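Local coordinates for type IV secretion system protein DotB (Yersinia pseudotuberculosis IP 31758, PDB 6GEF) that probably hydrolyses ATP as a hexameric AAA+ motor of the GSP E family, thereby powering the type IVb secretion machinery, at residues T27-P32 / K42-E47; E113-T118 / K126-Y131; R321-Q326 / L343-D348. All coordinates share one frame; numbering follows the deposited sequence.

Contact 1: T27-P32 / K42-E47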
loop_
_atom_site.group_PDB
_atom_site.type_symbol
_atom_site.label_atom_id
_atom_site.label_comp_id
_atom_site.label_asym_id
_atom_site.label_seq_id
_atom_site.Cartn_x
_atom_site.Cartn_y
_atom_site.Cartn_z
ATOM N N THR A 27 23.458 -55.847 0.472
ATOM C CA THR A 27 22.653 -57.024 0.092
ATOM C C THR A 27 22.645 -57.148 -1.430
ATOM O O THR A 27 22.012 -56.344 -2.091
ATOM C CB THR A 27 21.220 -56.858 0.624
ATOM O OG1 THR A 27 20.554 -55.823 -0.122
ATOM C CG2 THR A 27 21.264 -56.470 2.097
ATOM N N GLU A 28 23.349 -58.147 -1.935
ATOM C CA GLU A 28 23.462 -58.355 -3.386
ATOM C C GLU A 28 23.518 -57.030 -4.172
ATOM O O GLU A 28 22.520 -56.572 -4.669
ATOM C CB GLU A 28 22.320 -59.234 -3.906
ATOM C CG GLU A 28 22.690 -60.689 -4.065
ATOM C CD GLU A 28 21.822 -61.429 -5.091
ATOM O OE1 GLU A 28 20.956 -62.249 -4.692
ATOM O OE2 GLU A 28 22.019 -61.203 -6.308
ATOM N N TYR A 29 24.647 -56.365 -4.097
ATOM C CA TYR A 29 24.809 -55.032 -4.636
ATOM C C TYR A 29 26.279 -54.757 -4.897
ATOM O O TYR A 29 27.132 -55.148 -4.099
ATOM C CB TYR A 29 24.248 -53.960 -3.656
ATOM C CG TYR A 29 24.398 -52.555 -4.156
ATOM C CD1 TYR A 29 23.603 -52.060 -5.180
ATOM C CD2 TYR A 29 25.329 -51.698 -3.588
ATOM C CE1 TYR A 29 23.735 -50.762 -5.635
ATOM C CE2 TYR A 29 25.474 -50.376 -4.033
ATOM C CZ TYR A 29 24.688 -49.924 -5.057
ATOM O OH TYR A 29 24.820 -48.642 -5.514
ATOM N N ARG A 30 26.569 -54.109 -6.017
ATOM C CA ARG A 30 27.881 -53.543 -6.279
ATOM C C ARG A 30 27.737 -52.061 -6.563
ATOM O O ARG A 30 26.916 -51.670 -7.388
ATOM C CB ARG A 30 28.581 -54.236 -7.477
ATOM C CG ARG A 30 30.066 -54.462 -7.289
ATOM C CD ARG A 30 30.394 -54.926 -5.882
ATOM N NE ARG A 30 31.846 -54.984 -5.667
ATOM C CZ ARG A 30 32.422 -55.458 -4.557
ATOM N NH1 ARG A 30 33.744 -55.465 -4.459
ATOM N NH2 ARG A 30 31.697 -55.949 -3.536
ATOM N N TYR A 31 28.530 -51.241 -5.894
ATOM C CA TYR A 31 28.523 -49.817 -6.183
ATOM C C TYR A 31 29.128 -49.589 -7.559
ATOM O O TYR A 31 30.256 -50.035 -7.815
ATOM C CB TYR A 31 29.301 -49.044 -5.125
ATOM C CG TYR A 31 29.185 -47.555 -5.220
ATOM C CD1 TYR A 31 27.982 -46.923 -4.967
ATOM C CD2 TYR A 31 30.265 -46.768 -5.546
ATOM C CE1 TYR A 31 27.870 -45.526 -5.010
ATOM C CE2 TYR A 31 30.169 -45.382 -5.610
ATOM C CZ TYR A 31 28.957 -44.779 -5.356
ATOM O OH TYR A 31 28.841 -43.411 -5.428
ATOM N N PRO A 32 28.434 -48.888 -8.472
ATOM C CA PRO A 32 28.993 -48.674 -9.802
ATOM C C PRO A 32 30.214 -47.783 -9.798
ATOM O O PRO A 32 30.193 -46.749 -9.160
ATOM C CB PRO A 32 27.817 -48.061 -10.573
ATOM C CG PRO A 32 26.992 -47.436 -9.565
ATOM C CD PRO A 32 27.119 -48.260 -8.321
ATOM N N LYS A 42 18.568 -47.063 -9.235
ATOM C CA LYS A 42 17.443 -47.738 -8.562
ATOM C C LYS A 42 17.950 -48.840 -7.627
ATOM O O LYS A 42 17.416 -49.014 -6.545
ATOM C CB LYS A 42 16.485 -48.319 -9.609
ATOM C CG LYS A 42 15.828 -47.256 -10.472
ATOM C CD LYS A 42 14.755 -47.865 -11.369
ATOM C CE LYS A 42 13.614 -46.884 -11.621
ATOM N NZ LYS A 42 12.971 -47.140 -12.945
ATOM N N ASP A 43 18.990 -49.563 -8.048
ATOM C CA ASP A 43 19.595 -50.558 -7.178
ATOM C C ASP A 43 20.310 -49.933 -6.014
ATOM O O ASP A 43 20.461 -50.571 -4.963
ATOM C CB ASP A 43 20.524 -51.479 -7.985
ATOM C CG ASP A 43 19.762 -52.317 -9.013
ATOM O OD1 ASP A 43 18.514 -52.108 -9.205
ATOM O OD2 ASP A 43 20.431 -53.163 -9.630
ATOM N N THR A 44 20.816 -48.714 -6.170
ATOM C CA THR A 44 21.415 -47.989 -5.046
ATOM C C THR A 44 20.352 -47.604 -4.038
ATOM O O THR A 44 20.578 -47.731 -2.830
ATOM C CB THR A 44 22.194 -46.774 -5.557
ATOM O OG1 THR A 44 23.090 -47.185 -6.598
ATOM C CG2 THR A 44 22.980 -46.130 -4.425
ATOM N N VAL A 45 19.225 -47.082 -4.491
ATOM C CA VAL A 45 18.172 -46.674 -3.582
ATOM C C VAL A 45 17.551 -47.886 -2.950
ATOM O O VAL A 45 17.022 -47.814 -1.809
ATOM C CB VAL A 45 17.161 -45.730 -4.264
ATOM C CG1 VAL A 45 17.793 -45.049 -5.459
ATOM C CG2 VAL A 45 15.916 -46.480 -4.639
ATOM N N LEU A 46 17.449 -49.006 -3.645
ATOM C CA LEU A 46 16.971 -50.257 -3.042
ATOM C C LEU A 46 17.984 -50.809 -2.036
ATOM O O LEU A 46 17.585 -51.354 -1.009
ATOM C CB LEU A 46 16.647 -51.273 -4.121
ATOM C CG LEU A 46 15.288 -51.135 -4.802
ATOM C CD1 LEU A 46 15.310 -51.946 -6.128
ATOM C CD2 LEU A 46 14.186 -51.616 -3.855
ATOM N N GLU A 47 19.263 -50.695 -2.320
ATOM C CA GLU A 47 20.280 -51.055 -1.351
ATOM C C GLU A 47 20.154 -50.215 -0.079
ATOM O O GLU A 47 20.189 -50.748 1.027
ATOM C CB GLU A 47 21.683 -50.927 -1.981
ATOM C CG GLU A 47 22.830 -50.962 -0.976
ATOM C CD GLU A 47 22.831 -52.197 -0.139
ATOM O OE1 GLU A 47 23.791 -52.391 0.624
ATOM O OE2 GLU A 47 21.878 -53.007 -0.219
#

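Contact 2: E113-T118 / K126-Y131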
loop_
_atom_site.group_PDB
_atom_site.type_symbol
_atom_site.label_atom_id
_atom_site.label_comp_id
_atom_site.label_asym_id
_atom_site.label_seq_id
_atom_site.Cartn_x
_atom_site.Cartn_y
_atom_site.Cartn_z
ATOM N N GLU A 113 9.709 -43.228 -7.540
ATOM C CA GLU A 113 9.254 -44.515 -7.018
ATOM C C GLU A 113 10.184 -45.615 -7.483
ATOM O O GLU A 113 10.646 -45.611 -8.632
ATOM C CB GLU A 113 7.831 -44.813 -7.507
ATOM C CG GLU A 113 6.911 -43.619 -7.628
ATOM C CD GLU A 113 6.388 -43.109 -6.275
ATOM O OE1 GLU A 113 5.815 -42.010 -6.215
ATOM O OE2 GLU A 113 6.562 -43.821 -5.283
ATOM N N VAL A 114 10.485 -46.545 -6.584
ATOM C CA VAL A 114 11.326 -47.705 -6.897
ATOM C C VAL A 114 10.639 -48.940 -6.327
ATOM O O VAL A 114 10.098 -48.910 -5.219
ATOM C CB VAL A 114 12.762 -47.535 -6.302
ATOM C CG1 VAL A 114 13.168 -46.092 -6.237
ATOM C CG2 VAL A 114 12.861 -48.142 -4.932
ATOM N N PHE A 115 10.748 -50.034 -7.060
ATOM C CA PHE A 115 9.908 -51.228 -6.806
ATOM C C PHE A 115 10.805 -52.341 -6.309
ATOM O O PHE A 115 11.829 -52.662 -6.937
ATOM C CB PHE A 115 9.160 -51.678 -8.077
ATOM C CG PHE A 115 8.321 -50.606 -8.703
ATOM C CD1 PHE A 115 8.917 -49.624 -9.522
ATOM C CD2 PHE A 115 6.960 -50.530 -8.440
ATOM C CE1 PHE A 115 8.162 -48.594 -10.050
ATOM C CE2 PHE A 115 6.191 -49.507 -8.991
ATOM C CZ PHE A 115 6.790 -48.538 -9.799
ATOM N N HIS A 116 10.450 -52.928 -5.177
ATOM C CA HIS A 116 11.227 -54.035 -4.617
ATOM C C HIS A 116 11.231 -55.222 -5.590
ATOM O O HIS A 116 10.184 -55.606 -6.095
ATOM C CB HIS A 116 10.627 -54.491 -3.297
ATOM C CG HIS A 116 11.600 -55.105 -2.348
ATOM N ND1 HIS A 116 12.531 -56.073 -2.698
ATOM C CD2 HIS A 116 11.800 -54.866 -1.032
ATOM C CE1 HIS A 116 13.250 -56.395 -1.642
ATOM N NE2 HIS A 116 12.842 -55.667 -0.621
ATOM N N PRO A 117 12.414 -55.732 -5.961
ATOM C CA PRO A 117 12.463 -56.736 -7.030
ATOM C C PRO A 117 11.803 -58.045 -6.618
ATOM O O PRO A 117 10.982 -58.595 -7.368
ATOM C CB PRO A 117 13.968 -56.909 -7.284
ATOM C CG PRO A 117 14.612 -56.509 -5.993
ATOM C CD PRO A 117 13.747 -55.425 -5.402
ATOM N N THR A 118 12.172 -58.562 -5.445
ATOM C CA THR A 118 11.611 -59.803 -4.942
ATOM C C THR A 118 11.157 -59.595 -3.502
ATOM O O THR A 118 11.526 -58.593 -2.841
ATOM C CB THR A 118 12.657 -60.941 -4.982
ATOM O OG1 THR A 118 13.671 -60.719 -3.998
ATOM C CG2 THR A 118 13.301 -61.015 -6.367
ATOM N N LYS A 126 3.885 -55.604 -7.439
ATOM C CA LYS A 126 5.192 -55.400 -6.824
ATOM C C LYS A 126 5.103 -54.246 -5.818
ATOM O O LYS A 126 4.556 -53.168 -6.128
ATOM C CB LYS A 126 6.239 -55.040 -7.877
ATOM C CG LYS A 126 6.533 -56.020 -8.969
ATOM C CD LYS A 126 5.522 -55.926 -10.113
ATOM C CE LYS A 126 6.067 -56.597 -11.370
ATOM N NZ LYS A 126 5.002 -57.367 -12.104
ATOM N N GLN A 127 5.609 -54.476 -4.601
ATOM C CA GLN A 127 5.606 -53.469 -3.586
ATOM C C GLN A 127 6.420 -52.253 -4.014
ATOM O O GLN A 127 7.493 -52.392 -4.618
ATOM C CB GLN A 127 6.148 -54.033 -2.276
ATOM C CG GLN A 127 6.130 -53.030 -1.101
ATOM C CD GLN A 127 4.731 -52.489 -0.822
ATOM O OE1 GLN A 127 4.059 -52.007 -1.727
ATOM N NE2 GLN A 127 4.284 -52.589 0.439
ATOM N N ARG A 128 5.915 -51.062 -3.687
ATOM C CA ARG A 128 6.421 -49.820 -4.250
ATOM C C ARG A 128 6.865 -48.875 -3.147
ATOM O O ARG A 128 6.198 -48.775 -2.116
ATOM C CB ARG A 128 5.353 -49.149 -5.105
ATOM C CG ARG A 128 5.764 -47.822 -5.710
ATOM C CD ARG A 128 4.548 -46.976 -6.070
ATOM N NE ARG A 128 3.360 -47.334 -5.310
ATOM C CZ ARG A 128 2.153 -47.551 -5.852
ATOM N NH1 ARG A 128 1.976 -47.449 -7.172
ATOM N NH2 ARG A 128 1.132 -47.885 -5.062
ATOM N N PHE A 129 7.995 -48.215 -3.354
ATOM C CA PHE A 129 8.579 -47.294 -2.374
ATOM C C PHE A 129 8.694 -45.916 -3.007
ATOM O O PHE A 129 9.334 -45.762 -4.045
ATOM C CB PHE A 129 9.956 -47.810 -1.942
ATOM C CG PHE A 129 9.872 -48.942 -0.971
ATOM C CD1 PHE A 129 9.513 -50.243 -1.402
ATOM C CD2 PHE A 129 10.197 -48.718 0.386
ATOM C CE1 PHE A 129 9.438 -51.269 -0.494
ATOM C CE2 PHE A 129 10.152 -49.757 1.293
ATOM C CZ PHE A 129 9.773 -51.035 0.845
ATOM N N GLY A 130 8.085 -44.936 -2.352
ATOM C CA GLY A 130 8.144 -43.550 -2.805
ATOM C C GLY A 130 9.246 -42.783 -2.136
ATOM O O GLY A 130 9.638 -43.058 -1.008
ATOM N N TYR A 131 9.734 -41.782 -2.850
ATOM C CA TYR A 131 10.685 -40.795 -2.320
ATOM C C TYR A 131 10.251 -39.413 -2.746
ATOM O O TYR A 131 9.791 -39.216 -3.858
ATOM C CB TYR A 131 12.107 -41.086 -2.809
ATOM C CG TYR A 131 12.723 -42.328 -2.195
ATOM C CD1 TYR A 131 12.406 -43.606 -2.688
ATOM C CD2 TYR A 131 13.596 -42.239 -1.111
ATOM C CE1 TYR A 131 12.964 -44.723 -2.121
ATOM C CE2 TYR A 131 14.149 -43.379 -0.572
ATOM C CZ TYR A 131 13.814 -44.625 -1.084
ATOM O OH TYR A 131 14.402 -45.748 -0.524
#

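Contact 3: R321-Q326 / L343-D348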
loop_
_atom_site.group_PDB
_atom_site.type_symbol
_atom_site.label_atom_id
_atom_site.label_comp_id
_atom_site.label_asym_id
_atom_site.label_seq_id
_atom_site.Cartn_x
_atom_site.Cartn_y
_atom_site.Cartn_z
ATOM N N ARG A 321 -6.896 -32.008 26.185
ATOM C CA ARG A 321 -7.204 -33.285 26.799
ATOM C C ARG A 321 -5.983 -34.138 27.111
ATOM O O ARG A 321 -6.084 -35.083 27.904
ATOM C CB ARG A 321 -8.182 -34.079 25.911
ATOM C CG ARG A 321 -9.644 -33.902 26.295
ATOM C CD ARG A 321 -9.818 -33.731 27.803
ATOM N NE ARG A 321 -10.892 -34.557 28.340
ATOM C CZ ARG A 321 -10.695 -35.762 28.873
ATOM N NH1 ARG A 321 -9.462 -36.292 28.942
ATOM N NH2 ARG A 321 -11.734 -36.453 29.355
ATOM N N PHE A 322 -4.833 -33.821 26.522
ATOM C CA PHE A 322 -3.690 -34.723 26.550
ATOM C C PHE A 322 -2.521 -34.118 25.768
ATOM O O PHE A 322 -2.700 -33.642 24.641
ATOM C CB PHE A 322 -4.051 -36.093 25.923
ATOM C CG PHE A 322 -3.053 -37.157 26.212
ATOM C CD1 PHE A 322 -1.878 -37.189 25.510
ATOM C CD2 PHE A 322 -3.289 -38.149 27.167
ATOM C CE1 PHE A 322 -0.932 -38.180 25.742
ATOM C CE2 PHE A 322 -2.351 -39.132 27.390
ATOM C CZ PHE A 322 -1.177 -39.138 26.679
ATOM N N ILE A 323 -1.324 -34.169 26.360
ATOM C CA ILE A 323 -0.150 -33.540 25.788
ATOM C C ILE A 323 0.971 -34.570 25.790
ATOM O O ILE A 323 1.406 -35.024 26.854
ATOM C CB ILE A 323 0.277 -32.266 26.553
ATOM C CG1 ILE A 323 -0.826 -31.214 26.501
ATOM C CG2 ILE A 323 1.617 -31.761 26.045
ATOM C CD1 ILE A 323 -0.346 -29.775 26.475
ATOM N N MET A 324 1.457 -34.920 24.594
ATOM C CA MET A 324 2.646 -35.746 24.430
ATOM C C MET A 324 3.737 -34.918 23.773
ATOM O O MET A 324 3.570 -34.399 22.688
ATOM C CB MET A 324 2.319 -36.953 23.559
ATOM C CG MET A 324 3.397 -38.035 23.573
ATOM S SD MET A 324 2.917 -39.513 22.684
ATOM C CE MET A 324 2.198 -40.477 24.002
ATOM N N ALA A 325 4.856 -34.773 24.480
ATOM C CA ALA A 325 6.155 -34.526 23.840
ATOM C C ALA A 325 6.890 -35.838 23.618
ATOM O O ALA A 325 6.845 -36.727 24.449
ATOM C CB ALA A 325 7.007 -33.599 24.704
ATOM N N GLN A 326 7.543 -35.939 22.470
ATOM C CA GLN A 326 8.380 -37.087 22.136
ATOM C C GLN A 326 9.646 -36.651 21.483
ATOM O O GLN A 326 9.668 -35.673 20.741
ATOM C CB GLN A 326 7.647 -38.055 21.206
ATOM C CG GLN A 326 7.036 -37.369 19.977
ATOM C CD GLN A 326 6.087 -38.277 19.241
ATOM O OE1 GLN A 326 5.611 -39.275 19.789
ATOM N NE2 GLN A 326 5.766 -37.920 18.030
ATOM N N LEU A 343 1.135 -36.062 29.553
ATOM C CA LEU A 343 0.182 -35.855 30.635
ATOM C C LEU A 343 -1.227 -35.894 30.082
ATOM O O LEU A 343 -1.519 -35.295 29.025
ATOM C CB LEU A 343 0.412 -34.491 31.290
ATOM C CG LEU A 343 -0.353 -34.254 32.590
ATOM C CD1 LEU A 343 0.273 -33.121 33.400
ATOM C CD2 LEU A 343 -1.782 -33.965 32.313
ATOM N N ASN A 344 -2.111 -36.617 30.773
ATOM C CA ASN A 344 -3.513 -36.700 30.395
ATOM C C ASN A 344 -4.304 -35.651 31.196
ATOM O O ASN A 344 -4.310 -35.704 32.411
ATOM C CB ASN A 344 -4.043 -38.115 30.657
ATOM C CG ASN A 344 -5.508 -38.275 30.311
ATOM O OD1 ASN A 344 -6.202 -37.302 30.071
ATOM N ND2 ASN A 344 -5.991 -39.482 30.341
ATOM N N PHE A 345 -5.010 -34.785 30.481
ATOM C CA PHE A 345 -5.742 -33.685 31.110
ATOM C C PHE A 345 -7.120 -34.189 31.567
ATOM O O PHE A 345 -8.132 -34.038 30.915
ATOM C CB PHE A 345 -5.872 -32.501 30.156
ATOM C CG PHE A 345 -4.666 -31.609 30.124
ATOM C CD1 PHE A 345 -3.387 -32.106 29.947
ATOM C CD2 PHE A 345 -4.830 -30.244 30.264
ATOM C CE1 PHE A 345 -2.304 -31.251 29.966
ATOM C CE2 PHE A 345 -3.732 -29.387 30.255
ATOM C CZ PHE A 345 -2.474 -29.885 30.093
ATOM N N THR A 346 -7.110 -34.824 32.728
ATOM C CA THR A 346 -8.337 -35.171 33.416
ATOM C C THR A 346 -8.968 -33.937 34.047
ATOM O O THR A 346 -8.325 -32.902 34.239
ATOM C CB THR A 346 -8.084 -36.225 34.498
ATOM O OG1 THR A 346 -7.047 -35.772 35.368
ATOM C CG2 THR A 346 -7.650 -37.532 33.870
ATOM N N THR A 347 -10.255 -34.060 34.368
ATOM C CA THR A 347 -10.988 -32.956 34.987
ATOM C C THR A 347 -10.261 -32.393 36.230
ATOM O O THR A 347 -10.091 -31.190 36.370
ATOM C CB THR A 347 -12.384 -33.405 35.411
ATOM O OG1 THR A 347 -12.964 -34.274 34.420
ATOM C CG2 THR A 347 -13.276 -32.215 35.674
ATOM N N ASP A 348 -9.686 -33.315 37.023
ATOM C CA ASP A 348 -8.912 -32.892 38.179
ATOM C C ASP A 348 -7.727 -31.994 37.777
ATOM O O ASP A 348 -7.558 -30.918 38.336
ATOM C CB ASP A 348 -8.417 -34.129 38.935
ATOM C CG ASP A 348 -7.542 -33.784 40.118
ATOM O OD1 ASP A 348 -7.502 -32.614 40.513
ATOM O OD2 ASP A 348 -6.887 -34.706 40.664
#

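Contact 1: T27-P32 / K42-E47
Y29 lays its ring on E47 of helix 38-50. E47 CB sits over the middle of one ring face, 3.9 Å from the ring centroid and 13° off the normal. This is a CH-pi contact. E47 CG continues the cover and comes to 3.7 Å from Y29 CD2. The backbone of D43 approaches the same ring obliquely, with D43 O 3.3 Å from Y29 CE1. That carbonyl also accepts the helical bond from E47 N. At the far end of the ring, Y29 OH donates a hydrogen bond to T44 OG1, which lies near the ring plane at the edge. The side chain of Y29 reaches the helix because CG is anti to the backbone N (chi1 180°), which carries the ring across about one helical turn, from E47 to D43 and T44.

The carboxylate of E47 meets T27, two residues before Y29. A bend at chi2 (57°) turns it toward T27, nearly parallel to the Y29 ring. T27 OG1 donates to E47 OE2 at 3.1 Å and meets it nearly along its C-O axis. T27 N adds a weak bond to E47 OE2 at 3.3 Å. The carboxylate thus takes the hydroxyl of T27 and, weakly, its backbone N-H.

Outside this shell, T44 OG1 is also hydrogen-bonded to Q40 O, one turn back in the helix, which helps to hold the hydroxyl where Y29 meets it. T27 touches A50 near the end of the helix. Another side of the helix faces strand 108-115.

The arrangement is an extended N-terminal arm strapped along the first helix of the N-terminal domain. That helix in turn covers an antiparallel sheet, consistent with the PAS-like N-terminal domain known from related secretion ATPases.

Contact 2: E113-T118 / K126-Y131
V114 and F129 face each other as an antiparallel hydrogen-bonded pair in the hairpin of strands 108-115 and 128-140. Strand 108-115 is the outermost strand on this side of the six-stranded antiparallel sheet, counted within the chain. V114 N bonds to F129 O at 2.9 Å, in the carbonyl plane. F129 N returns a bond to V114 O of the same length.

The tightly packed face carries V114, F129 and Y131. V114 CG2 touches F129 CB at 4.2 Å, and V114 CG1 comes obliquely to the Y131 ring, 4.3 Å from Y131 CE1. Helix 38-50 closes over this face: V45 and L46 touch V114, while L49 touches F129 and Y131. Y131 also leans on M150 and S152 of strand 143-153.

The other face is more exposed. There F115 and R128, a non-hydrogen-bonded pair, run side by side. The aliphatic part of R128 does the touching, with CG 3.7 Å from F115 CE2. R128 CG is anti to the backbone N (chi1 178°), which lays the CB-CG part alongside the ring; the chain bends further out, at chi3. The ring and guanidinium planes stand 54° apart, so this is no flat stack. E113 and R128 have opposite charges, but E113 OE2 remains 4.8 Å from R128 NE.

Toward the loop, the edge of the H116 ring comes loosely to F129 CE1. Q127 folds its amide back so that OE1 accepts the N-H of its neighbour R128. Past the paired residues, H116 N still bonds to Q127 O at 3.1 Å, received nearly end-on by the carbonyl.

Contact 3: R321-Q326 / L343-D348
The F322 ring carries L343 O over one face, 3.7 Å above the plane and offset toward the rim. The N344 side chain runs at about a right angle to that of F322, with N344 CB 3.6 Å from F322 CD2; the amide and ring planes are 51° apart. The F345 ring has L343 O at its edge, in plane, and I323 CG1 lies oblique to it, 3.8 Å from F345 CE1. The guanidinium of R321 and the amide of N344 are nearly coplanar, 28° apart. N344 OD1 lies at the guanidinium edge, but R321 NH1 stays 3.6 Å from it.

The backbones form the end of the 320-330/336-344 hairpin away from its turn. I323 N to L343 O and L343 N to I323 O are hydrogen bonds of 2.9 Å. F345 N bonds to R321 O from 58° out of the carbonyl plane. F345 centres an inverse gamma turn, and T346 takes the N-cap position of helix 347-355.

N344 ND2 is hydrogen-bonded to Q172 OE1, helping to fix the amide. The positive guanidinium may partly offset the two acceptors N344 OD1 and R321 O, 3.1 Å apart. Polar groups thus gather at one end of an otherwise apolar contact.

Overall arrangement
Contacts 1 and 2 belong to one unit, with centres 13 Å apart. They share helix 38-50: V45 O lies 3.6 Å from Y131 OH, while Y29 packs on another side of the helix. Contact 3 lies on the opposite side of the chain's centre, in the seven-stranded mixed sheet. Its centre is 45 Å from that of contact 1 and 39 Å from that of contact 2; nearest atoms are about 25 and 20 Å apart. Strand 320-330 lies beside strand 179-183, which leads into a probable Walker A loop (G184 to S191). Q326, on the same segment as R321, bonds through OE1 to T193 OG1 just beyond it, which ties this strand to the helix that follows the loop.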